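Local structure of arginase (RocF) (Helicobacter pylori, 4G3H) at residues 6-11 with 48-53. The protein probably hydrolyses L-arginine to L-ornithine and urea with the help of two manganese ions in each subunit. Sequence-based numbering, arbitrary orientation.
Sequences LEAELG and VLYKEF
L6 sets its two methyl branches against different partners: CD2 lies alongside V48, whose CB is 4.0 Å from it, while CD1 approaches the Y50 ring obliquely, 3.8 Å from Y50 CD2, and also touches Y50 CB. Branched aliphatic residues suit this buried face of the sheet, where V48 also rests on L70 of helix 59-78. The Y50 ring is turned against the E7-A8 peptide, with Y50 CE2 3.1 Å from A8 N, because chi1 of 71° holds CG between the backbone N and the carbonyl carbon. A8 sits over one ring face, its CB in a CH-pi contact 4.2 Å from the centroid of the Y50 ring; the small methyl lets the aromatic ring lie close to the backbone. Y50 OH hydrogen-bonds to D18 OD1 and A8 N to D18 OD2, so the two carboxylate oxygens tie ring and strand to one residue.

These are parallel neighbours in the eight-stranded sheet of the arginase α/β fold, strand order 2-1-3-8-7-4-5-6, with 44-50 outermost within the chain. E7 bonds through its N to V48 O (2.9 Å) and through its O to Y50 N, bridging two residues of the next strand in the parallel pattern. Just past the strand ends, E9 N makes a nearly straight bond to Y50 O. Water 2 also donates to Y50 O and accepts from L10 N.

On the face carrying E7 and L49, L49 CD2 lies 4.3 Å from E7 CB. At the polar rim, long chains can reach past the strand ends to water: E9 OE1 and K51 NZ stay 4.2 Å apart, beyond a salt bridge, and water 1 joins them, donating to the carboxylate and accepting from the ammonium; both side chains also touch F65 of helix 59-78.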
ATOM      1  N   LEU A   6       4.534   8.143   7.263  1.00 18.93           N
ATOM      2  CA  LEU A   6       5.522   7.233   7.844  1.00 18.81           C
ATOM      3  C   LEU A   6       6.930   7.809   7.699  1.00 19.66           C
ATOM      4  O   LEU A   6       7.261   8.430   6.685  1.00 17.51           O
ATOM      5  CB  LEU A   6       5.463   5.868   7.154  1.00 16.08           C
ATOM      6  CG  LEU A   6       4.375   4.838   7.513  1.00 20.65           C
ATOM      7  CD1 LEU A   6       4.936   3.803   8.462  1.00 19.79           C
ATOM      8  CD2 LEU A   6       3.159   5.522   8.110  1.00 16.81           C
ATOM      9  N   GLU A   7       7.752   7.596   8.720  1.00 21.07           N
ATOM     10  CA  GLU A   7       9.125   8.075   8.710  1.00 21.41           C
ATOM     11  C   GLU A   7       9.972   7.108   9.526  1.00 20.50           C
ATOM     12  O   GLU A   7       9.572   6.690  10.619  1.00 19.89           O
ATOM     13  CB  GLU A   7       9.201   9.488   9.305  1.00 25.53           C
ATOM     14  CG  GLU A   7      10.603  10.083   9.314  1.00 28.93           C
ATOM     15  CD  GLU A   7      10.644  11.494   9.875  1.00 33.42           C
ATOM     16  OE1 GLU A   7      11.760  12.007  10.101  1.00 32.56           O
ATOM     17  OE2 GLU A   7       9.565  12.090  10.088  1.00 36.06           O
ATOM     18  N   ALA A   8      11.137   6.746   8.996  1.00 13.31           N
ATOM     19  CA  ALA A   8      12.014   5.815   9.695  1.00 15.99           C
ATOM     20  C   ALA A   8      12.514   6.403  11.006  1.00 15.57           C
ATOM     21  O   ALA A   8      13.000   7.535  11.046  1.00 15.32           O
ATOM     22  CB  ALA A   8      13.205   5.435   8.809  1.00 17.60           C
ATOM     23  N   GLU A   9      12.392   5.639  12.083  1.00 19.82           N
ATOM     24  CA  GLU A   9      12.877   6.115  13.371  1.00 21.46           C
ATOM     25  C   GLU A   9      14.371   6.431  13.269  1.00 21.33           C
ATOM     26  O   GLU A   9      14.849   7.381  13.891  1.00 19.91           O
ATOM     27  CB  GLU A   9      12.648   5.066  14.465  1.00 25.82           C
ATOM     28  CG  GLU A   9      13.250   5.454  15.808  1.00 27.70           C
ATOM     29  CD  GLU A   9      13.015   4.413  16.889  1.00 33.77           C
ATOM     30  OE1 GLU A   9      13.386   3.236  16.686  1.00 35.35           O
ATOM     31  OE2 GLU A   9      12.462   4.774  17.949  1.00 39.15           O
ATOM     32  N   LEU A  10      15.096   5.642  12.472  1.00 19.85           N
ATOM     33  CA  LEU A  10      16.537   5.829  12.294  1.00 19.89           C
ATOM     34  C   LEU A  10      16.955   6.035  10.838  1.00 20.56           C
ATOM     35  O   LEU A  10      16.518   5.303   9.950  1.00 19.81           O
ATOM     36  CB  LEU A  10      17.303   4.619  12.851  1.00 24.23           C
ATOM     37  CG  LEU A  10      17.108   4.164  14.305  1.00 23.91           C
ATOM     38  CD1 LEU A  10      17.899   2.889  14.525  1.00 24.00           C
ATOM     39  CD2 LEU A  10      17.554   5.235  15.279  1.00 20.92           C
ATOM     40  N   GLY A  11      17.801   7.035  10.599  1.00 22.12           N
ATOM     41  CA  GLY A  11      18.302   7.309   9.260  1.00 21.89           C
ATOM     42  C   GLY A  11      17.315   7.723   8.187  1.00 25.37           C
ATOM     43  O   GLY A  11      17.528   7.455   6.998  1.00 25.94           O
ATOM     44  N   VAL A  48       4.171   8.756  11.893  1.00 17.83           N
ATOM     45  CA  VAL A  48       4.293   7.430  12.485  1.00 17.56           C
ATOM     46  C   VAL A  48       5.673   6.882  12.141  1.00 17.69           C
ATOM     47  O   VAL A  48       6.055   6.837  10.970  1.00 15.71           O
ATOM     48  CB  VAL A  48       3.201   6.470  11.948  1.00 17.43           C
ATOM     49  CG1 VAL A  48       3.434   5.055  12.480  1.00 16.35           C
ATOM     50  CG2 VAL A  48       1.828   6.966  12.371  1.00 15.11           C
ATOM     51  N   LEU A  49       6.423   6.489  13.167  1.00 19.10           N
ATOM     52  CA  LEU A  49       7.764   5.959  12.979  1.00 20.08           C
ATOM     53  C   LEU A  49       7.750   4.466  12.678  1.00 21.81           C
ATOM     54  O   LEU A  49       6.906   3.721  13.183  1.00 19.92           O
ATOM     55  CB  LEU A  49       8.618   6.222  14.222  1.00 17.35           C
ATOM     56  CG  LEU A  49       8.739   7.687  14.658  1.00 18.25           C
ATOM     57  CD1 LEU A  49       9.688   7.779  15.841  1.00 16.09           C
ATOM     58  CD2 LEU A  49       9.243   8.548  13.496  1.00 13.92           C
ATOM     59  N   TYR A  50       8.688   4.033  11.846  1.00 19.88           N
ATOM     60  CA  TYR A  50       8.779   2.626  11.491  1.00 20.44           C
ATOM     61  C   TYR A  50      10.221   2.151  11.520  1.00 21.64           C
ATOM     62  O   TYR A  50      11.156   2.951  11.551  1.00 19.54           O
ATOM     63  CB  TYR A  50       8.165   2.384  10.102  1.00 19.84           C
ATOM     64  CG  TYR A  50       8.963   2.935   8.932  1.00 17.70           C
ATOM     65  CD1 TYR A  50       9.970   2.176   8.332  1.00 18.45           C
ATOM     66  CD2 TYR A  50       8.704   4.210   8.422  1.00 17.14           C
ATOM     67  CE1 TYR A  50      10.705   2.672   7.245  1.00 18.76           C
ATOM     68  CE2 TYR A  50       9.438   4.721   7.332  1.00 15.46           C
ATOM     69  CZ  TYR A  50      10.431   3.941   6.752  1.00 17.98           C
ATOM     70  OH  TYR A  50      11.144   4.408   5.666  1.00 19.43           O
ATOM     71  N   LYS A  51      10.384   0.835  11.515  1.00 23.86           N
ATOM     72  CA  LYS A  51      11.692   0.209  11.538  1.00 27.61           C
ATOM     73  C   LYS A  51      11.776  -0.670  10.297  1.00 29.81           C
ATOM     74  O   LYS A  51      10.855  -1.430  10.007  1.00 29.63           O
ATOM     75  CB  LYS A  51      11.838  -0.650  12.791  1.00 35.86           C
ATOM     76  CG  LYS A  51      13.258  -1.063  13.097  1.00 40.86           C
ATOM     77  CD  LYS A  51      13.310  -1.907  14.351  1.00 43.60           C
ATOM     78  CE  LYS A  51      14.683  -1.851  14.978  1.00 46.20           C
ATOM     79  NZ  LYS A  51      14.998  -0.461  15.403  1.00 45.17           N
ATOM     80  N   GLU A  52      12.872  -0.558   9.559  1.00 27.95           N
ATOM     81  CA  GLU A  52      13.045  -1.352   8.348  1.00 32.86           C
ATOM     82  C   GLU A  52      13.279  -2.824   8.682  1.00 33.86           C
ATOM     83  O   GLU A  52      14.027  -3.151   9.599  1.00 33.20           O
ATOM     84  CB  GLU A  52      14.231  -0.829   7.542  1.00 68.49           C
ATOM     85  CG  GLU A  52      14.512  -1.642   6.293  1.00 76.30           C
ATOM     86  CD  GLU A  52      15.807  -1.246   5.611  1.00 80.07           C
ATOM     87  OE1 GLU A  52      16.104  -1.811   4.538  1.00 83.74           O
ATOM     88  OE2 GLU A  52      16.527  -0.379   6.146  1.00 80.49           O
ATOM     89  N   PHE A  53      12.637  -3.711   7.933  1.00 34.53           N
ATOM     90  CA  PHE A  53      12.799  -5.144   8.155  1.00 38.42           C
ATOM     91  C   PHE A  53      13.973  -5.650   7.317  1.00 41.26           C
ATOM     92  O   PHE A  53      13.932  -5.597   6.087  1.00 39.81           O
ATOM     93  CB  PHE A  53      11.514  -5.886   7.772  1.00 42.38           C
ATOM     94  CG  PHE A  53      11.553  -7.360   8.059  1.00 43.74           C
ATOM     95  CD1 PHE A  53      12.210  -7.851   9.187  1.00 44.17           C
ATOM     96  CD2 PHE A  53      10.900  -8.257   7.222  1.00 44.17           C
ATOM     97  CE1 PHE A  53      12.216  -9.216   9.475  1.00 45.17           C
ATOM     98  CE2 PHE A  53      10.898  -9.625   7.501  1.00 44.58           C
ATOM     99  CZ  PHE A  53      11.558 -10.106   8.631  1.00 44.78           C
TER
HETATM  100  O   HOH W   1      14.349   1.929  14.281  1.00 42.38           O
HETATM  101  O   HOH W   2      14.032   2.932  11.877  1.00 17.03           O